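Local coordinates for Alpha/beta hydrolase (Paenibacillus sp. VTT E-133280, PDB 6TJ2), which probably hydrolyses methyl salicylate, as an extracellular alpha/beta-hydrolase resembling tobacco salicylic acid binding protein 2, at residues P225-I237 with L252-H264. Numbering follows the deposited sequence.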
ATOM      1  N   PRO A 225       1.805  24.581  -6.329  1.00 15.64           N
ATOM      2  CA  PRO A 225       2.178  23.180  -6.233  1.00 14.68           C
ATOM      3  C   PRO A 225       1.647  22.522  -4.948  1.00 13.76           C
ATOM      4  O   PRO A 225       1.486  23.193  -3.910  1.00 13.74           O
ATOM      5  CB  PRO A 225       3.705  23.185  -6.175  1.00 17.94           C
ATOM      6  CG  PRO A 225       4.167  24.555  -6.517  1.00 21.32           C
ATOM      7  CD  PRO A 225       2.971  25.450  -6.377  1.00 17.30           C
ATOM      8  N   LYS A 226       1.253  21.266  -5.067  1.00 13.15           N
ATOM      9  CA  LYS A 226       0.708  20.479  -3.953  1.00 11.87           C
ATOM     10  C   LYS A 226       1.528  19.238  -3.715  1.00 12.97           C
ATOM     11  O   LYS A 226       2.062  18.639  -4.671  1.00 12.08           O
ATOM     12  CB  LYS A 226      -0.725  20.067  -4.266  1.00 14.65           C
ATOM     13  CG  LYS A 226      -1.693  21.252  -4.409  1.00 18.11           C
ATOM     14  CD  LYS A 226      -2.962  20.938  -5.177  1.00 23.01           C
ATOM     15  CE  LYS A 226      -2.759  21.205  -6.652  1.00 27.36           C
ATOM     16  NZ  LYS A 226      -2.981  22.653  -6.899  1.00 30.18           N
ATOM     17  N   SER A 227       1.545  18.801  -2.467  1.00 11.18           N
ATOM     18  CA  SER A 227       2.071  17.500  -2.037  1.00 11.13           C
ATOM     19  C   SER A 227       1.081  16.806  -1.148  1.00 10.99           C
ATOM     20  O   SER A 227       0.244  17.476  -0.485  1.00 10.95           O
ATOM     21  CB  SER A 227       3.373  17.644  -1.289  1.00 11.80           C
ATOM     22  OG  SER A 227       4.330  18.333  -2.072  1.00 11.98           O
ATOM     23  N   TYR A 228       1.179  15.495  -1.101  1.00  9.95           N
ATOM     24  CA  TYR A 228       0.409  14.677  -0.162  1.00  9.35           C
ATOM     25  C   TYR A 228       1.384  13.794   0.555  1.00 10.65           C
ATOM     26  O   TYR A 228       2.095  12.980  -0.082  1.00 10.79           O
ATOM     27  CB  TYR A 228      -0.682  13.855  -0.854  1.00 10.34           C
ATOM     28  CG  TYR A 228      -1.786  13.411   0.085  1.00  9.61           C
ATOM     29  CD1 TYR A 228      -1.612  12.359   0.974  1.00  9.54           C
ATOM     30  CD2 TYR A 228      -3.010  14.085   0.128  1.00  9.58           C
ATOM     31  CE1 TYR A 228      -2.564  12.009   1.897  1.00  9.91           C
ATOM     32  CE2 TYR A 228      -3.984  13.727   1.055  1.00 10.02           C
ATOM     33  CZ  TYR A 228      -3.736  12.733   1.959  1.00  9.35           C
ATOM     34  OH  TYR A 228      -4.705  12.408   2.889  1.00 11.23           O
ATOM     35  N   LEU A 229       1.443  13.938   1.880  1.00 10.63           N
ATOM     36  CA  LEU A 229       2.266  13.137   2.789  1.00  9.87           C
ATOM     37  C   LEU A 229       1.356  12.128   3.477  1.00 10.09           C
ATOM     38  O   LEU A 229       0.424  12.529   4.164  1.00 10.43           O
ATOM     39  CB  LEU A 229       2.987  14.091   3.771  1.00 10.98           C
ATOM     40  CG  LEU A 229       3.771  13.375   4.879  1.00 13.42           C
ATOM     41  CD1 LEU A 229       4.801  12.361   4.372  1.00 15.15           C
ATOM     42  CD2 LEU A 229       4.430  14.397   5.822  1.00 13.28           C
ATOM     43  N   TYR A 230       1.597  10.840   3.241  1.00  9.86           N
ATOM     44  CA  TYR A 230       0.744   9.744   3.688  1.00  9.78           C
ATOM     45  C   TYR A 230       1.489   8.801   4.567  1.00 10.03           C
ATOM     46  O   TYR A 230       2.565   8.331   4.140  1.00 10.89           O
ATOM     47  CB  TYR A 230       0.192   9.006   2.465  1.00  9.75           C
ATOM     48  CG  TYR A 230      -0.666   7.817   2.785  1.00 10.02           C
ATOM     49  CD1 TYR A 230      -0.314   6.586   2.291  1.00  9.75           C
ATOM     50  CD2 TYR A 230      -1.786   7.910   3.597  1.00 10.22           C
ATOM     51  CE1 TYR A 230      -1.115   5.487   2.504  1.00 10.82           C
ATOM     52  CE2 TYR A 230      -2.546   6.788   3.881  1.00 10.57           C
ATOM     53  CZ  TYR A 230      -2.216   5.590   3.320  1.00 10.57           C
ATOM     54  OH  TYR A 230      -3.058   4.506   3.593  1.00 11.89           O
ATOM     55  N   LEU A 231       0.954   8.478   5.719  1.00  9.20           N
ATOM     56  CA  LEU A 231       1.487   7.433   6.593  1.00  9.48           C
ATOM     57  C   LEU A 231       0.628   6.178   6.460  1.00  9.30           C
ATOM     58  O   LEU A 231      -0.586   6.242   6.557  1.00 10.19           O
ATOM     59  CB  LEU A 231       1.579   7.882   8.044  1.00 10.66           C
ATOM     60  CG  LEU A 231       2.288   9.206   8.295  1.00 11.35           C
ATOM     61  CD1 LEU A 231       2.308   9.525   9.784  1.00 11.42           C
ATOM     62  CD2 LEU A 231       3.722   9.175   7.755  1.00 11.45           C
ATOM     63  N   THR A 232       1.279   5.037   6.203  1.00 10.17           N
ATOM     64  CA  THR A 232       0.529   3.883   5.652  1.00  9.48           C
ATOM     65  C   THR A 232      -0.316   3.135   6.688  1.00  9.98           C
ATOM     66  O   THR A 232      -1.123   2.317   6.243  1.00 10.68           O
ATOM     67  CB  THR A 232       1.463   2.897   4.968  1.00 10.86           C
ATOM     68  OG1 THR A 232       2.322   2.284   5.925  1.00 13.20           O
ATOM     69  CG2 THR A 232       2.289   3.537   3.867  1.00 12.22           C
ATOM     70  N   GLU A 233      -0.212   3.433   7.984  1.00  9.33           N
ATOM     71  CA  GLU A 233      -1.090   2.824   8.984  1.00  9.17           C
ATOM     72  C   GLU A 233      -2.126   3.863   9.447  1.00  9.54           C
ATOM     73  O   GLU A 233      -2.805   3.614  10.459  1.00 10.62           O
ATOM     74  CB  GLU A 233      -0.296   2.242  10.146  1.00 10.56           C
ATOM     75  CG  GLU A 233       0.378   0.897   9.801  1.00 10.91           C
ATOM     76  CD  GLU A 233       1.476   0.557  10.757  1.00 11.31           C
ATOM     77  OE1 GLU A 233       2.485   1.291  10.808  1.00 12.81           O
ATOM     78  OE2 GLU A 233       1.356  -0.460  11.472  1.00 11.36           O
ATOM     79  N   ASP A 234      -2.329   4.949   8.697  1.00  9.71           N
ATOM     80  CA  ASP A 234      -3.353   5.950   9.121  1.00  9.16           C
ATOM     81  C   ASP A 234      -4.730   5.454   8.694  1.00 10.28           C
ATOM     82  O   ASP A 234      -5.047   5.356   7.471  1.00 10.85           O
ATOM     83  CB  ASP A 234      -3.038   7.308   8.537  1.00 10.77           C
ATOM     84  CG  ASP A 234      -3.929   8.367   9.166  1.00 11.23           C
ATOM     85  OD1 ASP A 234      -5.060   8.031   9.559  1.00 11.51           O
ATOM     86  OD2 ASP A 234      -3.416   9.505   9.336  1.00 11.30           O
ATOM     87  N   THR A 235      -5.555   5.152   9.680  1.00  9.66           N
ATOM     88  CA  THR A 235      -6.894   4.589   9.517  1.00 10.12           C
ATOM     89  C   THR A 235      -7.951   5.523  10.131  1.00 10.53           C
ATOM     90  O   THR A 235      -9.058   5.074  10.408  1.00 11.47           O
ATOM     91  CB  THR A 235      -6.966   3.227  10.180  1.00 10.40           C
ATOM     92  OG1 THR A 235      -6.546   3.306  11.540  1.00 10.95           O
ATOM     93  CG2 THR A 235      -6.093   2.228   9.479  1.00 10.30           C
ATOM     94  N   ALA A 236      -7.667   6.796  10.324  1.00 10.44           N
ATOM     95  CA  ALA A 236      -8.659   7.673  10.959  1.00 10.87           C
ATOM     96  C   ALA A 236      -9.876   7.737  10.069  1.00 11.71           C
ATOM     97  O   ALA A 236     -10.998   7.786  10.580  1.00 14.24           O
ATOM     98  CB  ALA A 236      -8.069   9.012  11.294  1.00 12.30           C
ATOM     99  N   ILE A 237      -9.708   7.717   8.763  1.00 10.84           N
ATOM    100  CA  ILE A 237     -10.780   7.292   7.830  1.00 11.72           C
ATOM    101  C   ILE A 237     -10.368   5.896   7.394  1.00 11.10           C
ATOM    102  O   ILE A 237      -9.185   5.650   7.119  1.00 11.28           O
ATOM    103  CB  ILE A 237     -10.962   8.322   6.693  1.00 13.71           C
ATOM    104  CG1 ILE A 237     -12.193   7.981   5.859  1.00 14.36           C
ATOM    105  CG2 ILE A 237      -9.690   8.475   5.852  1.00 13.86           C
ATOM    106  CD1 ILE A 237     -12.633   9.166   5.034  1.00 15.34           C
ATOM    107  N   LEU A 252      -6.501  16.001  -5.501  1.00 15.18           N
ATOM    108  CA  LEU A 252      -5.556  17.112  -5.783  1.00 16.12           C
ATOM    109  C   LEU A 252      -5.207  17.214  -7.257  1.00 19.42           C
ATOM    110  O   LEU A 252      -4.710  18.311  -7.637  1.00 22.26           O
ATOM    111  CB  LEU A 252      -4.294  16.925  -4.942  1.00 14.32           C
ATOM    112  CG  LEU A 252      -4.529  16.963  -3.422  1.00 15.06           C
ATOM    113  CD1 LEU A 252      -3.179  16.890  -2.753  1.00 14.88           C
ATOM    114  CD2 LEU A 252      -5.336  18.209  -3.010  1.00 17.36           C
ATOM    115  N   GLY A 253      -5.414  16.160  -8.026  1.00 18.59           N
ATOM    116  CA  GLY A 253      -4.967  16.144  -9.425  1.00 20.61           C
ATOM    117  C   GLY A 253      -3.490  15.769  -9.451  1.00 20.49           C
ATOM    118  O   GLY A 253      -3.132  14.667  -9.018  1.00 25.76           O
ATOM    119  N   VAL A 254      -2.643  16.648  -9.945  1.00 18.61           N
ATOM    120  CA  VAL A 254      -1.185  16.433  -9.991  1.00 18.13           C
ATOM    121  C   VAL A 254      -0.629  16.892  -8.641  1.00 16.28           C
ATOM    122  O   VAL A 254      -0.920  18.018  -8.223  1.00 17.16           O
ATOM    123  CB  VAL A 254      -0.532  17.140 -11.181  1.00 20.30           C
ATOM    124  CG1 VAL A 254       0.992  17.057 -11.118  1.00 22.73           C
ATOM    125  CG2 VAL A 254      -1.039  16.565 -12.499  1.00 26.09           C
ATOM    126  N   PHE A 255       0.128  16.031  -8.005  1.00 13.36           N
ATOM    127  CA  PHE A 255       0.743  16.371  -6.702  1.00 13.06           C
ATOM    128  C   PHE A 255       1.977  15.521  -6.504  1.00 11.62           C
ATOM    129  O   PHE A 255       2.153  14.457  -7.147  1.00 12.52           O
ATOM    130  CB  PHE A 255      -0.274  16.185  -5.553  1.00 12.85           C
ATOM    131  CG  PHE A 255      -0.681  14.754  -5.363  1.00 11.85           C
ATOM    132  CD1 PHE A 255      -0.036  13.959  -4.456  1.00 11.07           C
ATOM    133  CD2 PHE A 255      -1.673  14.175  -6.114  1.00 13.55           C
ATOM    134  CE1 PHE A 255      -0.366  12.620  -4.309  1.00 12.88           C
ATOM    135  CE2 PHE A 255      -2.044  12.857  -5.927  1.00 12.83           C
ATOM    136  CZ  PHE A 255      -1.411  12.076  -5.014  1.00 12.99           C
ATOM    137  N   ARG A 256       2.795  15.910  -5.553  1.00 10.80           N
ATOM    138  CA  ARG A 256       3.963  15.132  -5.132  1.00 10.52           C
ATOM    139  C   ARG A 256       3.607  14.225  -3.975  1.00 10.62           C
ATOM    140  O   ARG A 256       3.198  14.700  -2.902  1.00 11.10           O
ATOM    141  CB  ARG A 256       5.114  16.030  -4.684  1.00 11.14           C
ATOM    142  CG  ARG A 256       6.399  15.277  -4.337  1.00 10.84           C
ATOM    143  CD  ARG A 256       7.398  16.118  -3.537  1.00 11.60           C
ATOM    144  NE  ARG A 256       7.765  17.257  -4.343  1.00 11.51           N
ATOM    145  CZ  ARG A 256       8.371  18.344  -3.848  1.00 11.52           C
ATOM    146  NH1 ARG A 256       8.768  18.356  -2.594  1.00 12.41           N
ATOM    147  NH2 ARG A 256       8.548  19.385  -4.622  1.00 12.12           N
ATOM    148  N   PHE A 257       3.678  12.931  -4.207  1.00 10.10           N
ATOM    149  CA  PHE A 257       3.393  11.922  -3.198  1.00  9.20           C
ATOM    150  C   PHE A 257       4.635  11.589  -2.404  1.00 10.15           C
ATOM    151  O   PHE A 257       5.665  11.212  -2.992  1.00 11.20           O
ATOM    152  CB  PHE A 257       2.864  10.646  -3.866  1.00  9.78           C
ATOM    153  CG  PHE A 257       2.546   9.530  -2.900  1.00  9.42           C
ATOM    154  CD1 PHE A 257       1.543   9.687  -1.932  1.00 10.13           C
ATOM    155  CD2 PHE A 257       3.136   8.273  -3.015  1.00 10.62           C
ATOM    156  CE1 PHE A 257       1.271   8.674  -1.035  1.00 11.26           C
ATOM    157  CE2 PHE A 257       2.844   7.254  -2.140  1.00 10.83           C
ATOM    158  CZ  PHE A 257       1.881   7.438  -1.138  1.00 11.95           C
ATOM    159  N   ILE A 258       4.540  11.604  -1.078  1.00 10.53           N
ATOM    160  CA  ILE A 258       5.594  11.186  -0.133  1.00 11.19           C
ATOM    161  C   ILE A 258       4.980  10.235   0.876  1.00 10.45           C
ATOM    162  O   ILE A 258       3.936  10.565   1.461  1.00 11.32           O
ATOM    163  CB  ILE A 258       6.268  12.391   0.552  1.00 11.31           C
ATOM    164  CG1 ILE A 258       6.947  13.335  -0.472  1.00 11.17           C
ATOM    165  CG2 ILE A 258       7.232  11.913   1.625  1.00 12.45           C
ATOM    166  CD1 ILE A 258       8.083  12.764  -1.264  1.00 12.96           C
ATOM    167  N   GLU A 259       5.569   9.077   1.060  1.00 10.94           N
ATOM    168  CA  GLU A 259       5.056   8.032   1.939  1.00 10.83           C
ATOM    169  C   GLU A 259       5.951   7.872   3.147  1.00 11.70           C
ATOM    170  O   GLU A 259       7.173   7.924   3.051  1.00 12.49           O
ATOM    171  CB  GLU A 259       5.049   6.709   1.157  1.00 13.68           C
ATOM    172  CG  GLU A 259       4.409   5.524   1.875  1.00 15.91           C
ATOM    173  CD  GLU A 259       4.780   4.206   1.155  1.00 19.15           C
ATOM    174  OE1 GLU A 259       5.956   3.745   1.292  1.00 28.22           O
ATOM    175  OE2 GLU A 259       3.894   3.642   0.631  1.00 24.47           O
ATOM    176  N   GLY A 260       5.342   7.603   4.275  1.00 11.03           N
ATOM    177  CA  GLY A 260       6.031   7.228   5.497  1.00 11.64           C
ATOM    178  C   GLY A 260       5.302   6.206   6.302  1.00  9.95           C
ATOM    179  O   GLY A 260       4.207   5.767   5.917  1.00 10.69           O
ATOM    180  N   LYS A 261       5.917   5.823   7.407  1.00 11.46           N
ATOM    181  CA  LYS A 261       5.359   4.842   8.342  1.00 11.59           C
ATOM    182  C   LYS A 261       4.783   5.560   9.552  1.00 11.92           C
ATOM    183  O   LYS A 261       5.474   6.357  10.181  1.00 13.58           O
ATOM    184  CB  LYS A 261       6.479   3.872   8.738  1.00 14.35           C
ATOM    185  CG  LYS A 261       6.070   2.841   9.783  1.00 20.79           C
ATOM    186  CD  LYS A 261       7.103   1.774  10.256  1.00 24.56           C
ATOM    187  CE  LYS A 261       6.485   0.599  11.029  1.00 26.01           C
ATOM    188  NZ  LYS A 261       5.273   0.012  10.380  1.00 30.10           N
ATOM    189  N   GLY A 262       3.550   5.250   9.872  1.00  9.82           N
ATOM    190  CA  GLY A 262       2.885   5.776  11.054  1.00 10.16           C
ATOM    191  C   GLY A 262       1.386   5.793  10.938  1.00  9.69           C
ATOM    192  O   GLY A 262       0.818   5.216  10.042  1.00 10.77           O
ATOM    193  N   ASP A 263       0.778   6.482  11.903  1.00  9.79           N
ATOM    194  CA  ASP A 263      -0.701   6.527  12.015  1.00  9.68           C
ATOM    195  C   ASP A 263      -1.167   7.963  12.217  1.00 10.18           C
ATOM    196  O   ASP A 263      -0.396   8.897  12.027  1.00 10.74           O
ATOM    197  CB  ASP A 263      -1.144   5.568  13.122  1.00  9.82           C
ATOM    198  CG  ASP A 263      -0.737   6.047  14.490  1.00 11.17           C
ATOM    199  OD1 ASP A 263      -0.334   7.245  14.629  1.00 10.98           O
ATOM    200  OD2 ASP A 263      -0.877   5.215  15.454  1.00 11.06           O
ATOM    201  N   HIS A 264      -2.440   8.149  12.515  1.00 10.15           N
ATOM    202  CA  HIS A 264      -2.993   9.502  12.505  1.00 10.32           C
ATOM    203  C   HIS A 264      -2.419  10.401  13.593  1.00  9.31           C
ATOM    204  O   HIS A 264      -2.098  11.556  13.294  1.00 10.63           O
ATOM    205  CB  HIS A 264      -4.524   9.421  12.641  1.00 10.50           C
ATOM    206  CG  HIS A 264      -5.231  10.611  12.111  1.00 10.66           C
ATOM    207  ND1 HIS A 264      -5.081  11.019  10.822  1.00 10.75           N
ATOM    208  CD2 HIS A 264      -6.150  11.458  12.665  1.00  9.93           C
ATOM    209  CE1 HIS A 264      -5.904  12.016  10.578  1.00 12.12           C
ATOM    210  NE2 HIS A 264      -6.567  12.344  11.678  1.00 12.68           N
TER
HETATM  211  O   HOH W   1       0.774  20.193  -7.803  1.00 16.31           O
HETATM  212  O   HOH W   2       2.905   2.834   8.578  1.00 13.46           O
HETATM  213  O   HOH W   3       3.484  -1.754  12.416  1.00 15.37           O
HETATM  214  O   HOH W   4      -4.545   5.888  12.318  1.00 10.18           O
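H264 and D234 meet just beyond the C-terminal ends of parallel strands 256-260 and 226-231, which helix 244-250 links into the last beta-alpha-beta unit of the alpha/beta-hydrolase sheet. This is where the fold carries its acid and histidine, and the pair is consistent with a triad completed by S117 on the nucleophile elbow. The ring turns toward the acid because CG of H264 stands anti to its backbone N (chi1 -157°). ND1 of H264 then donates to the syn lone pair of D234 OD2 at 2.7 Å, in the ring plane, although the carboxylate plane is turned 71° from the ring. Aspartate suits the place: its short side chain offers a second oxygen, OD1, to A236 N at 3.0 Å, closing an Asx turn, and the two bonds together hold the carboxylate's rotation.

Along the strands, backbone bonds run from R256 N to K226 O through to T232 N to G260 O. On one face the branched aliphatics L229 and I258 fill buried space, L229 CD1 lying 3.7 Å from I258 CG2; helix 272-283 packs on L229 and L231, N188 of the second subunit on I258. On the other, broad aromatics pack together, CB of Y230 touching CE1 of F257 at 3.7 Å, the side chains meeting at a slant. Glycine suits G262, whose backbone angles would jam a CB against the preceding carbonyl and crowd L231 CD1.

K261 NZ reaches E233 OE1 at 3.1 Å from above the carboxylate plane, while E233 OE2 accepts from E259 N of the third subunit. Beside the D234–H264 pair, the small CB of A236 sits 3.4 Å from the centroid of the H264 ring, a CH-pi contact 12° off the ring normal.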